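Local atomic coordinates of formate dehydrogenase subunit beta (Desulfovibrio gigas, PDB entry 1H0H), a protein that forms the electron-transfer unit of formate dehydrogenase, carrying three [4Fe-4S] clusters that serve the reversible two-electron oxidation of formate to carbon dioxide. Residues V101-K106 and N132-C137; Q71-I76 and Y122-K127; P78-T83 and S90-D95; K22-N27 and D138-R143. One frame throughout, in Å; residues are numbered along the deposited sequence.

Interaction 1. Residues V101-K106 and N132-C137; sequences VLFTPK and NQMAKC. With SF4 (iron/sulfur cluster), chain M; SF4 (iron/sulfur cluster), chain N.
Gln133 lies alongside Pro105 at the more exposed end of this contact, the two side chains pointing the same way. Its CG is anti to the backbone N (chi1 -163°) and the chain runs out extended, which brings NE2 to 3.7 Å from CA of Pro105. Next comes Met134, which takes the edge of the Phe103 ring: CB of Met134 sits near the ring plane, 3.6 Å from CD2 of Phe103, and the methionine's own carbonyl O is in that plane as well. Lys136 then crosses Phe103 at about a right angle, its CD standing over the ring face 4.2 Å from the centroid in a CH-pi contact. That same CD is 3.5 Å from S3 of the chain N cluster. A bend at the last torsion (chi4 63°) carries the amino group on to the main chain, where NZ of Lys136 donates to O of Val101 at 2.7 Å and to O of Cys137 at 2.8 Å. Two waters fill in between the backbones, one joining Phe103 N to Cys137 O, the other joining Lys136 N to Phe103 O. Cys137 ends the run, its SG 2.2 Å from iron FE3 of the chain M cluster; with Lys136 lining the chain N pocket, the segment bridges two [4Fe-4S] sites of the dicluster domain. Around this pair, strand 101-103 is the antiparallel partner of strand 92-94, strand 134-135 that of strand 126-127, and Met134 leans on helix 113-119 while Phe103 touches Cys80 of helix 79-84.

Interaction 2. Residues Q71-I76 and Y122-K127; sequences QCRHCI and YDVPRK. With SF4 (iron/sulfur cluster), chain N; SF4 (iron/sulfur cluster), chain M.
Arg73 folds over the ring of Tyr122, and its side chain is the one to follow. At the root, CB of Arg73 is 3.9 Å from S4 of the chain N cluster. CG comes down over the centre of the ring, 3.7 Å from the Tyr122 centroid and only 14° off the normal, a clean CH-pi contact. A bend at chi2 (-64°) keeps the rest of the chain over the same side of the ring, where NE passes 3.7 Å from CD1 of Tyr122. The guanidinium lies above the rim with its plane 36° from that of the ring, NH2 of Arg73 being 3.5 Å from CD1 of Tyr122. NH1 looks toward CG2 of Val124 and is held by a salt bridge to Asp70 and a weak bond to O of Gln71. NH2 donates to a water in the guanidinium plane, and this water donates in turn to the Tyr122 carbonyl. Cys75 SG meets the ring at its edge, 3.8 Å from CE2 of Tyr122, a sulfur-aromatic contact, while the phenol's OH is hydrogen-bonded to Asp191. CB of Cys72 packs 3.8 Å from CG1 of Val124. The two cysteines bind separate irons of the cluster, FE2 for the first and FE3 for the second, and N of His74 donates to SG of Cys72 at 3.2 Å. This is a ferredoxin-type [4Fe-4S] site: closely spaced cysteines in one loop, Cys72, Cys75 and Cys80, with a distant Cys120 followed by proline, and the buried CH-pi contact of Arg73 on Tyr122 beside the cluster.

Interaction 3. Residues P78-T83 and S90-D95; sequences PPCKAT and SAIIHD. With SF4 (iron/sulfur cluster), chain N.
Lys81 and Ile92 mark the closest approach of the two backbones, their CA atoms 5.6 Å apart. Helix 79-83, with Pro78 at its N-cap position, runs at 123° to strand 92-94, and the two axes come within 8.6 Å. Lys81 and Ile92 meet at the middle of the contact. CG of Lys81 is anti to the backbone N (chi1 -176°), and the side chain slides past Ile92 in the opposite direction, with CB of Lys81 3.8 Å from CG2 of Ile92. At the far end NZ of Lys81 donates to O of Ile92 at 3.0 Å, arriving nearly along the C=O axis, and a salt bridge to Asp85 holds the same amine. The helix thus packs on the two-stranded antiparallel hairpin 92-94/101-103, and its Cys80 is a ligand of the chain N [4Fe-4S] cluster, SG lying 2.4 Å from iron FE4. On that side CD1 of Ile92 rests 3.8 Å from O of Cys80. His94 closes the other flank: its CB touches the Lys81 methylenes, and one ring face receives Pro78 in a CH-pi contact, with CG over the centre, 3.8 Å from the His94 centroid, while CD of Pro78 comes to 3.4 Å from CE1 of His94.

Interaction 4. Residues K22-N27 and D138-R143; sequences KQWHGN and DMCIDR. With SF4 (iron/sulfur cluster), chain M.
Trp24 has Arg143 on one face and a water on the other. A bend at chi3 (71°) lays the Arg143 chain across the indole: CD lies over the five-membered ring, 3.6 Å from its centroid, a CH-pi contact, and CZ of Arg143 is 4.4 Å from the centroid of the six-membered ring, a cation-pi contact. The guanidinium is almost upright on the indole, the planes 83° apart, and presents an edge, NH1 of Arg143 being 3.2 Å from CE3 of Trp24. The water links Trp24 O to Asp142 OD2. At the indole edge NE1 of Trp24 donates to OD2 of Asp142 at 2.9 Å, on the syn side and bent to 131°, with a weaker branch to OD1. The His25 ring has CD1 of Trp24 over one face and Tyr49 packed edge-to-face. NE2 of His25 donates a hydrogen bond to OD1 of Asp138 at 2.8 Å, in the ring plane but above the carboxylate plane. CE1 of His25 lies 3.2 Å from S2 of the chain M cluster, whose iron FE1 is bound by Cys140 SG at 2.3 Å. NE of Arg143 is hydrogen-bonded to Arg149 O, while NH2 forms a salt bridge to an acidic side chain of the neighbouring subunit. Both His25 nitrogens act as donors, ND1 to Cys21 O, which is consistent with a protonated imidazole whose charge the Asp138 carboxylate would partly balance.

How the interactions relate
Interaction 2 is the buried core contact, near the centre of the chain; interactions 1, 3 and 4 are only partly buried. Interactions 1, 2 and 3 all surround the chain N cluster, while 1, 2 and 4 reach the chain M cluster, so interactions 1 and 2 lie against both. Two small antiparallel pairs tie them together: 92-94 with 101-103 joins interactions 3 and 1, and 126-127 with 134-135 joins interactions 2 and 1. Chemistry shifts with place: an arginine methylene over a tyrosine ring at the core, lysines hydrogen-bonded to main-chain carbonyls in 1 and 3, and aromatic-to-carboxylate hydrogen bonds in interaction 4, beside the other subunit.

Interaction 1. Residues V101-K106 and N132-C137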
# COMPACT_ATOMS: atom_id res chain seq x y z
N VAL B 101 6.18 28.82 -28.34
CA VAL B 101 7.47 29.45 -28.58
C VAL B 101 8.42 28.28 -28.61
O VAL B 101 8.67 27.64 -27.61
CB VAL B 101 7.82 30.45 -27.46
CG1 VAL B 101 9.23 30.98 -27.63
CG2 VAL B 101 6.79 31.61 -27.45
N LEU B 102 8.93 27.99 -29.79
CA LEU B 102 9.69 26.78 -29.99
C LEU B 102 11.17 27.01 -30.23
O LEU B 102 11.56 27.54 -31.27
CB LEU B 102 9.06 26.01 -31.16
CG LEU B 102 9.71 24.71 -31.61
CD1 LEU B 102 9.74 23.67 -30.48
CD2 LEU B 102 8.95 24.16 -32.79
N PHE B 103 12.00 26.64 -29.25
CA PHE B 103 13.43 26.71 -29.49
C PHE B 103 13.77 25.52 -30.37
O PHE B 103 13.39 24.39 -30.07
CB PHE B 103 14.25 26.56 -28.20
CG PHE B 103 14.51 27.85 -27.47
CD1 PHE B 103 13.53 28.80 -27.33
CD2 PHE B 103 15.74 28.07 -26.87
CE1 PHE B 103 13.77 29.94 -26.62
CE2 PHE B 103 15.99 29.21 -26.15
CZ PHE B 103 15.01 30.15 -26.02
N THR B 104 14.48 25.78 -31.45
CA THR B 104 14.89 24.71 -32.34
C THR B 104 16.40 24.48 -32.20
O THR B 104 17.11 25.29 -31.61
CB THR B 104 14.56 25.08 -33.81
OG1 THR B 104 15.44 26.13 -34.28
CG2 THR B 104 13.21 25.72 -33.93
N PRO B 105 16.90 23.39 -32.74
CA PRO B 105 18.35 23.16 -32.77
C PRO B 105 19.09 24.27 -33.51
O PRO B 105 20.30 24.41 -33.29
CB PRO B 105 18.48 21.85 -33.55
CG PRO B 105 17.17 21.15 -33.25
CD PRO B 105 16.14 22.27 -33.34
N LYS B 106 18.41 25.02 -34.37
CA LYS B 106 19.05 26.13 -35.05
C LYS B 106 19.66 27.11 -34.05
O LYS B 106 20.49 27.94 -34.43
CB LYS B 106 18.09 26.86 -36.00
CG LYS B 106 17.70 26.08 -37.25
CD LYS B 106 18.41 26.60 -38.48
CE LYS B 106 17.42 26.83 -39.64
NZ LYS B 106 16.27 25.86 -39.64
N ASN B 132 26.21 26.05 -28.40
CA ASN B 132 25.26 27.11 -28.09
C ASN B 132 23.82 26.68 -28.19
O ASN B 132 22.92 27.50 -28.03
CB ASN B 132 25.47 28.32 -28.99
CG ASN B 132 26.68 29.12 -28.62
OD1 ASN B 132 27.40 28.76 -27.69
ND2 ASN B 132 26.94 30.20 -29.36
N GLN B 133 23.58 25.41 -28.48
CA GLN B 133 22.21 24.94 -28.58
C GLN B 133 21.47 25.11 -27.29
O GLN B 133 21.99 24.77 -26.22
CB GLN B 133 22.15 23.47 -28.99
CG GLN B 133 20.79 23.08 -29.50
CD GLN B 133 20.78 21.71 -30.15
OE1 GLN B 133 21.79 21.30 -30.74
NE2 GLN B 133 19.66 21.02 -30.07
N MET B 134 20.23 25.58 -27.39
CA MET B 134 19.38 25.80 -26.23
C MET B 134 18.03 25.07 -26.34
O MET B 134 17.53 24.86 -27.44
CB MET B 134 19.15 27.29 -26.03
CG MET B 134 20.41 28.07 -25.58
SD MET B 134 20.11 29.86 -25.48
CE MET B 134 19.79 30.21 -27.21
N ALA B 135 17.45 24.69 -25.21
CA ALA B 135 16.15 24.03 -25.23
C ALA B 135 15.36 24.41 -23.99
O ALA B 135 15.91 24.97 -23.06
CB ALA B 135 16.31 22.50 -25.35
N LYS B 136 14.06 24.12 -24.02
CA LYS B 136 13.11 24.44 -22.97
C LYS B 136 11.80 23.78 -23.38
O LYS B 136 11.75 23.10 -24.41
CB LYS B 136 12.91 25.97 -22.87
CG LYS B 136 12.28 26.55 -24.13
CD LYS B 136 11.84 28.03 -23.96
CE LYS B 136 10.89 28.48 -25.10
NZ LYS B 136 9.59 27.67 -25.09
N CYS B 137 10.76 23.94 -22.56
CA CYS B 137 9.43 23.44 -22.84
C CYS B 137 8.99 23.75 -24.27
O CYS B 137 9.10 24.91 -24.73
CB CYS B 137 8.46 24.12 -21.87
SG CYS B 137 6.72 23.95 -22.22
FE1 SF4 M . 5.10 19.55 -22.60
FE2 SF4 M . 4.60 20.28 -20.00
FE3 SF4 M . 6.14 21.90 -21.64
FE4 SF4 M . 7.11 19.49 -20.72
S1 SF4 M . 6.47 21.34 -19.48
S2 SF4 M . 7.21 20.35 -22.85
S3 SF4 M . 5.32 18.19 -20.65
S4 SF4 M . 3.96 21.43 -22.06
FE1 SF4 N . 11.36 33.05 -21.36
FE2 SF4 N . 9.70 31.09 -22.36
FE3 SF4 N . 8.90 33.85 -22.33
FE4 SF4 N . 10.92 33.01 -24.03
S1 SF4 N . 8.63 32.40 -24.13
S2 SF4 N . 11.00 34.81 -22.78
S3 SF4 N . 11.94 31.33 -22.72
S4 SF4 N . 9.29 32.41 -20.47
O HOH W 1 11.02 24.84 -27.13
O HOH W 2 13.44 23.48 -27.14

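Interaction 2. Residues Q71-I76 and Y122-K127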
# COMPACT_ATOMS: atom_id res chain seq x y z
N GLN B 71 7.97 26.04 -15.79
CA GLN B 71 8.21 25.74 -17.19
C GLN B 71 8.12 27.09 -17.92
O GLN B 71 7.66 28.09 -17.36
CB GLN B 71 7.13 24.79 -17.74
CG GLN B 71 5.76 25.43 -17.72
CD GLN B 71 4.63 24.56 -18.32
OE1 GLN B 71 3.84 23.96 -17.59
NE2 GLN B 71 4.53 24.54 -19.65
N CYS B 72 8.53 27.10 -19.19
CA CYS B 72 8.42 28.29 -20.03
C CYS B 72 6.99 28.85 -19.98
O CYS B 72 6.03 28.08 -19.97
CB CYS B 72 8.76 27.93 -21.46
SG CYS B 72 8.38 29.22 -22.65
N ARG B 73 6.85 30.17 -20.00
CA ARG B 73 5.51 30.78 -19.92
C ARG B 73 4.84 30.94 -21.27
O ARG B 73 3.71 31.36 -21.33
CB ARG B 73 5.61 32.17 -19.31
CG ARG B 73 6.33 32.20 -17.97
CD ARG B 73 5.62 31.44 -16.83
NE ARG B 73 6.20 31.86 -15.56
CZ ARG B 73 7.32 31.37 -15.05
NH1 ARG B 73 8.01 30.42 -15.71
NH2 ARG B 73 7.76 31.83 -13.89
N HIS B 74 5.57 30.65 -22.34
CA HIS B 74 5.09 30.86 -23.69
C HIS B 74 4.50 32.26 -23.84
O HIS B 74 3.33 32.45 -24.19
CB HIS B 74 4.16 29.73 -24.13
CG HIS B 74 4.89 28.44 -24.28
ND1 HIS B 74 5.54 28.09 -25.44
CD2 HIS B 74 5.17 27.46 -23.38
CE1 HIS B 74 6.15 26.93 -25.27
NE2 HIS B 74 5.93 26.52 -24.03
N CYS B 75 5.36 33.23 -23.51
CA CYS B 75 5.05 34.65 -23.60
C CYS B 75 4.33 35.02 -24.89
O CYS B 75 4.71 34.58 -25.98
CB CYS B 75 6.34 35.46 -23.50
SG CYS B 75 7.15 35.30 -21.90
N ILE B 76 3.29 35.83 -24.75
CA ILE B 76 2.52 36.24 -25.91
C ILE B 76 3.40 36.99 -26.92
O ILE B 76 3.28 36.81 -28.14
CB ILE B 76 1.33 37.09 -25.44
CG1 ILE B 76 0.34 36.17 -24.71
CG2 ILE B 76 0.65 37.81 -26.62
CD1 ILE B 76 -0.69 36.93 -23.92
N TYR B 122 11.83 35.28 -16.95
CA TYR B 122 11.58 34.16 -16.07
C TYR B 122 12.77 33.22 -15.92
O TYR B 122 12.67 32.20 -15.25
CB TYR B 122 10.34 33.40 -16.57
CG TYR B 122 9.18 34.35 -16.74
CD1 TYR B 122 8.47 34.79 -15.64
CD2 TYR B 122 8.84 34.85 -18.00
CE1 TYR B 122 7.44 35.66 -15.77
CE2 TYR B 122 7.81 35.74 -18.15
CZ TYR B 122 7.11 36.13 -17.02
OH TYR B 122 6.08 37.01 -17.11
N ASP B 123 13.87 33.56 -16.57
CA ASP B 123 15.11 32.81 -16.52
C ASP B 123 14.91 31.34 -16.87
O ASP B 123 15.37 30.46 -16.16
CB ASP B 123 15.76 32.95 -15.14
CG ASP B 123 17.14 32.37 -15.12
OD1 ASP B 123 17.82 32.44 -16.16
OD2 ASP B 123 17.61 31.79 -14.11
N VAL B 124 14.19 31.10 -17.96
CA VAL B 124 13.84 29.75 -18.38
C VAL B 124 14.79 28.98 -19.34
O VAL B 124 15.12 27.83 -19.03
CB VAL B 124 12.38 29.70 -18.90
CG1 VAL B 124 12.05 28.36 -19.56
CG2 VAL B 124 11.41 29.99 -17.75
N PRO B 125 15.24 29.57 -20.45
CA PRO B 125 16.03 28.83 -21.46
C PRO B 125 17.38 28.34 -20.98
O PRO B 125 18.04 29.03 -20.21
CB PRO B 125 16.29 29.87 -22.57
CG PRO B 125 15.60 31.11 -22.19
CD PRO B 125 15.04 30.99 -20.83
N ARG B 126 17.82 27.19 -21.48
CA ARG B 126 19.11 26.64 -21.02
C ARG B 126 19.94 26.08 -22.17
O ARG B 126 19.42 25.53 -23.12
CB ARG B 126 18.87 25.56 -19.96
CG ARG B 126 18.29 26.10 -18.67
CD ARG B 126 19.27 26.90 -17.86
NE ARG B 126 18.73 27.38 -16.60
CZ ARG B 126 18.14 28.56 -16.45
NH1 ARG B 126 17.97 29.38 -17.49
NH2 ARG B 126 17.70 28.91 -15.26
N LYS B 127 21.26 26.25 -22.06
CA LYS B 127 22.19 25.83 -23.08
C LYS B 127 22.83 24.49 -22.74
O LYS B 127 23.21 24.26 -21.60
CB LYS B 127 23.32 26.86 -23.17
CG LYS B 127 24.23 26.70 -24.38
CD LYS B 127 25.47 27.65 -24.28
CE LYS B 127 26.52 27.13 -23.28
NZ LYS B 127 27.40 26.04 -23.81
FE1 SF4 N . 11.36 33.05 -21.36
FE2 SF4 N . 9.70 31.09 -22.36
FE3 SF4 N . 8.90 33.85 -22.33
FE4 SF4 N . 10.92 33.01 -24.03
S1 SF4 N . 8.63 32.40 -24.13
S2 SF4 N . 11.00 34.81 -22.78
S3 SF4 N . 11.94 31.33 -22.72
S4 SF4 N . 9.29 32.41 -20.47
FE1 SF4 M . 5.10 19.55 -22.60
FE2 SF4 M . 4.60 20.28 -20.00
FE3 SF4 M . 6.14 21.90 -21.64
FE4 SF4 M . 7.11 19.49 -20.72
S1 SF4 M . 6.47 21.34 -19.48
S2 SF4 M . 7.21 20.35 -22.85
S3 SF4 M . 5.32 18.19 -20.65
S4 SF4 M . 3.96 21.43 -22.06
O HOH W 3 10.41 30.93 -13.71

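Interaction 3. Residues P78-T83 and S90-D95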
# COMPACT_ATOMS: atom_id res chain seq x y z
N PRO B 78 7.14 37.08 -27.10
CA PRO B 78 8.35 36.49 -26.50
C PRO B 78 9.64 37.26 -26.68
O PRO B 78 10.13 37.38 -27.80
CB PRO B 78 8.43 35.11 -27.17
CG PRO B 78 7.69 35.27 -28.46
CD PRO B 78 6.60 36.26 -28.21
N PRO B 79 10.20 37.78 -25.60
CA PRO B 79 11.46 38.51 -25.67
C PRO B 79 12.65 37.62 -26.06
O PRO B 79 13.58 38.14 -26.65
CB PRO B 79 11.64 39.10 -24.27
CG PRO B 79 10.65 38.46 -23.41
CD PRO B 79 9.65 37.72 -24.23
N CYS B 80 12.63 36.34 -25.73
CA CYS B 80 13.73 35.47 -26.14
C CYS B 80 13.84 35.47 -27.65
O CYS B 80 14.93 35.68 -28.20
CB CYS B 80 13.51 34.05 -25.64
SG CYS B 80 11.94 33.36 -26.14
N LYS B 81 12.71 35.27 -28.32
CA LYS B 81 12.70 35.31 -29.79
C LYS B 81 13.02 36.68 -30.36
O LYS B 81 13.71 36.81 -31.38
CB LYS B 81 11.35 34.89 -30.36
CG LYS B 81 11.35 34.84 -31.92
CD LYS B 81 10.05 34.25 -32.45
CE LYS B 81 9.82 34.61 -33.91
NZ LYS B 81 10.93 34.19 -34.75
N ALA B 82 12.48 37.71 -29.73
CA ALA B 82 12.71 39.06 -30.21
C ALA B 82 14.22 39.35 -30.32
O ALA B 82 14.67 40.01 -31.24
CB ALA B 82 12.02 40.07 -29.30
N THR B 83 14.97 38.84 -29.35
CA THR B 83 16.42 39.00 -29.28
C THR B 83 17.11 38.12 -30.31
O THR B 83 17.95 38.56 -31.08
CB THR B 83 16.88 38.59 -27.89
OG1 THR B 83 16.40 39.55 -26.94
CG2 THR B 83 18.40 38.65 -27.77
N SER B 90 14.94 32.13 -37.70
CA SER B 90 14.54 30.72 -37.72
C SER B 90 15.03 29.94 -36.50
O SER B 90 14.71 28.76 -36.34
CB SER B 90 15.06 30.06 -39.00
OG SER B 90 16.46 29.86 -38.90
N ALA B 91 15.79 30.59 -35.62
CA ALA B 91 16.30 29.93 -34.42
C ALA B 91 15.19 29.54 -33.44
O ALA B 91 15.16 28.43 -32.94
CB ALA B 91 17.30 30.83 -33.72
N ILE B 92 14.31 30.49 -33.14
CA ILE B 92 13.18 30.27 -32.26
C ILE B 92 11.92 30.50 -33.07
O ILE B 92 11.74 31.59 -33.61
CB ILE B 92 13.23 31.24 -31.06
CG1 ILE B 92 14.48 30.97 -30.21
CG2 ILE B 92 11.95 31.17 -30.25
CD1 ILE B 92 14.81 32.04 -29.23
N ILE B 93 11.10 29.46 -33.24
CA ILE B 93 9.84 29.56 -33.97
C ILE B 93 8.71 30.03 -33.04
O ILE B 93 8.62 29.57 -31.88
CB ILE B 93 9.46 28.20 -34.59
CG1 ILE B 93 10.47 27.84 -35.67
CG2 ILE B 93 8.03 28.23 -35.19
CD1 ILE B 93 10.31 26.40 -36.22
N HIS B 94 7.89 30.95 -33.53
CA HIS B 94 6.68 31.37 -32.81
C HIS B 94 5.49 30.83 -33.61
O HIS B 94 5.15 31.35 -34.68
CB HIS B 94 6.63 32.89 -32.69
CG HIS B 94 5.70 33.39 -31.63
ND1 HIS B 94 5.38 34.72 -31.51
CD2 HIS B 94 5.06 32.76 -30.62
CE1 HIS B 94 4.55 34.89 -30.49
NE2 HIS B 94 4.35 33.71 -29.93
N ASP B 95 4.86 29.78 -33.09
CA ASP B 95 3.83 29.08 -33.83
C ASP B 95 2.48 29.76 -33.73
O ASP B 95 1.89 29.82 -32.66
CB ASP B 95 3.72 27.64 -33.35
CG ASP B 95 2.71 26.86 -34.13
OD1 ASP B 95 2.93 26.74 -35.35
OD2 ASP B 95 1.67 26.35 -33.61
FE1 SF4 N . 11.36 33.05 -21.36
FE2 SF4 N . 9.70 31.09 -22.36
FE3 SF4 N . 8.90 33.85 -22.33
FE4 SF4 N . 10.92 33.01 -24.03
S1 SF4 N . 8.63 32.40 -24.13
S2 SF4 N . 11.00 34.81 -22.78
S3 SF4 N . 11.94 31.33 -22.72
S4 SF4 N . 9.29 32.41 -20.47

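Interaction 4. Residues K22-N27 and D138-R143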
# COMPACT_ATOMS: atom_id res chain seq x y z
N LYS B 22 9.86 14.50 -19.12
CA LYS B 22 11.07 13.80 -19.55
C LYS B 22 10.74 12.54 -20.35
O LYS B 22 11.37 12.25 -21.38
CB LYS B 22 11.99 13.46 -18.35
CG LYS B 22 12.57 14.70 -17.64
CD LYS B 22 13.97 14.52 -17.09
CE LYS B 22 14.57 15.87 -16.62
NZ LYS B 22 16.04 15.75 -16.30
N GLN B 23 9.74 11.79 -19.89
CA GLN B 23 9.35 10.55 -20.56
C GLN B 23 8.87 10.82 -21.98
O GLN B 23 9.27 10.10 -22.91
CB GLN B 23 8.25 9.80 -19.77
CG GLN B 23 8.16 8.29 -20.14
CD GLN B 23 7.32 7.97 -21.37
OE1 GLN B 23 7.47 6.91 -21.99
NE2 GLN B 23 6.42 8.87 -21.71
N TRP B 24 8.04 11.84 -22.16
CA TRP B 24 7.55 12.14 -23.49
C TRP B 24 8.66 12.61 -24.42
O TRP B 24 8.75 12.15 -25.55
CB TRP B 24 6.43 13.19 -23.49
CG TRP B 24 5.92 13.40 -24.91
CD1 TRP B 24 6.06 14.51 -25.68
CD2 TRP B 24 5.26 12.43 -25.71
NE1 TRP B 24 5.49 14.30 -26.92
CE2 TRP B 24 5.00 13.03 -26.96
CE3 TRP B 24 4.81 11.12 -25.49
CZ2 TRP B 24 4.34 12.36 -27.99
CZ3 TRP B 24 4.15 10.45 -26.51
CH2 TRP B 24 3.92 11.07 -27.74
N HIS B 25 9.51 13.49 -23.94
CA HIS B 25 10.54 14.05 -24.81
C HIS B 25 11.82 13.23 -24.90
O HIS B 25 12.70 13.56 -25.69
CB HIS B 25 10.87 15.47 -24.36
CG HIS B 25 9.71 16.40 -24.38
ND1 HIS B 25 8.73 16.39 -23.41
CD2 HIS B 25 9.34 17.34 -25.29
CE1 HIS B 25 7.84 17.33 -23.69
NE2 HIS B 25 8.18 17.90 -24.84
N GLY B 26 11.95 12.18 -24.08
CA GLY B 26 13.19 11.44 -24.06
C GLY B 26 14.35 12.19 -23.40
O GLY B 26 15.50 11.99 -23.77
N ASN B 27 14.06 13.03 -22.41
CA ASN B 27 15.13 13.80 -21.79
C ASN B 27 15.79 12.94 -20.74
O ASN B 27 15.11 12.25 -19.98
CB ASN B 27 14.60 15.10 -21.16
CG ASN B 27 14.07 16.10 -22.17
OD1 ASN B 27 14.47 16.12 -23.33
ND2 ASN B 27 13.19 16.98 -21.71
N ASP B 138 8.51 22.74 -24.99
CA ASP B 138 8.01 22.97 -26.35
C ASP B 138 6.48 22.90 -26.43
O ASP B 138 5.91 22.64 -27.49
CB ASP B 138 8.67 22.02 -27.35
CG ASP B 138 8.23 20.57 -27.18
OD1 ASP B 138 7.49 20.25 -26.24
OD2 ASP B 138 8.63 19.68 -27.97
N MET B 139 5.84 23.12 -25.28
CA MET B 139 4.38 23.04 -25.17
C MET B 139 3.87 21.68 -25.67
O MET B 139 2.71 21.56 -26.05
CB MET B 139 3.72 24.19 -25.99
CG MET B 139 2.34 24.63 -25.49
SD MET B 139 1.40 25.78 -26.55
CE MET B 139 1.86 27.37 -25.92
N CYS B 140 4.73 20.67 -25.68
CA CYS B 140 4.35 19.39 -26.27
C CYS B 140 3.68 19.63 -27.63
O CYS B 140 2.58 19.11 -27.92
CB CYS B 140 3.39 18.63 -25.31
SG CYS B 140 4.20 17.89 -23.90
N ILE B 141 4.34 20.42 -28.48
CA ILE B 141 3.77 20.79 -29.75
C ILE B 141 3.25 19.60 -30.57
O ILE B 141 2.18 19.68 -31.17
CB ILE B 141 4.77 21.69 -30.57
CG1 ILE B 141 4.09 22.25 -31.82
CG2 ILE B 141 5.98 20.92 -30.96
CD1 ILE B 141 2.87 23.06 -31.54
N ASP B 142 4.00 18.49 -30.59
CA ASP B 142 3.56 17.31 -31.30
C ASP B 142 2.27 16.69 -30.77
O ASP B 142 1.40 16.28 -31.56
CB ASP B 142 4.64 16.23 -31.36
CG ASP B 142 5.18 15.86 -30.00
OD1 ASP B 142 5.13 16.69 -29.05
OD2 ASP B 142 5.70 14.75 -29.81
N ARG B 143 2.13 16.62 -29.45
CA ARG B 143 0.90 16.10 -28.86
C ARG B 143 -0.30 17.01 -29.14
O ARG B 143 -1.37 16.52 -29.50
CB ARG B 143 1.06 15.97 -27.34
CG ARG B 143 2.07 14.92 -26.90
CD ARG B 143 2.27 14.83 -25.39
NE ARG B 143 1.11 14.25 -24.73
CZ ARG B 143 0.90 12.94 -24.57
NH1 ARG B 143 1.78 12.05 -25.02
NH2 ARG B 143 -0.19 12.51 -23.94
FE1 SF4 M . 5.10 19.55 -22.60
FE2 SF4 M . 4.60 20.28 -20.00
FE3 SF4 M . 6.14 21.90 -21.64
FE4 SF4 M . 7.11 19.49 -20.72
S1 SF4 M . 6.47 21.34 -19.48
S2 SF4 M . 7.21 20.35 -22.85
S3 SF4 M . 5.32 18.19 -20.65
S4 SF4 M . 3.96 21.43 -22.06
O HOH W 4 8.20 12.93 -28.67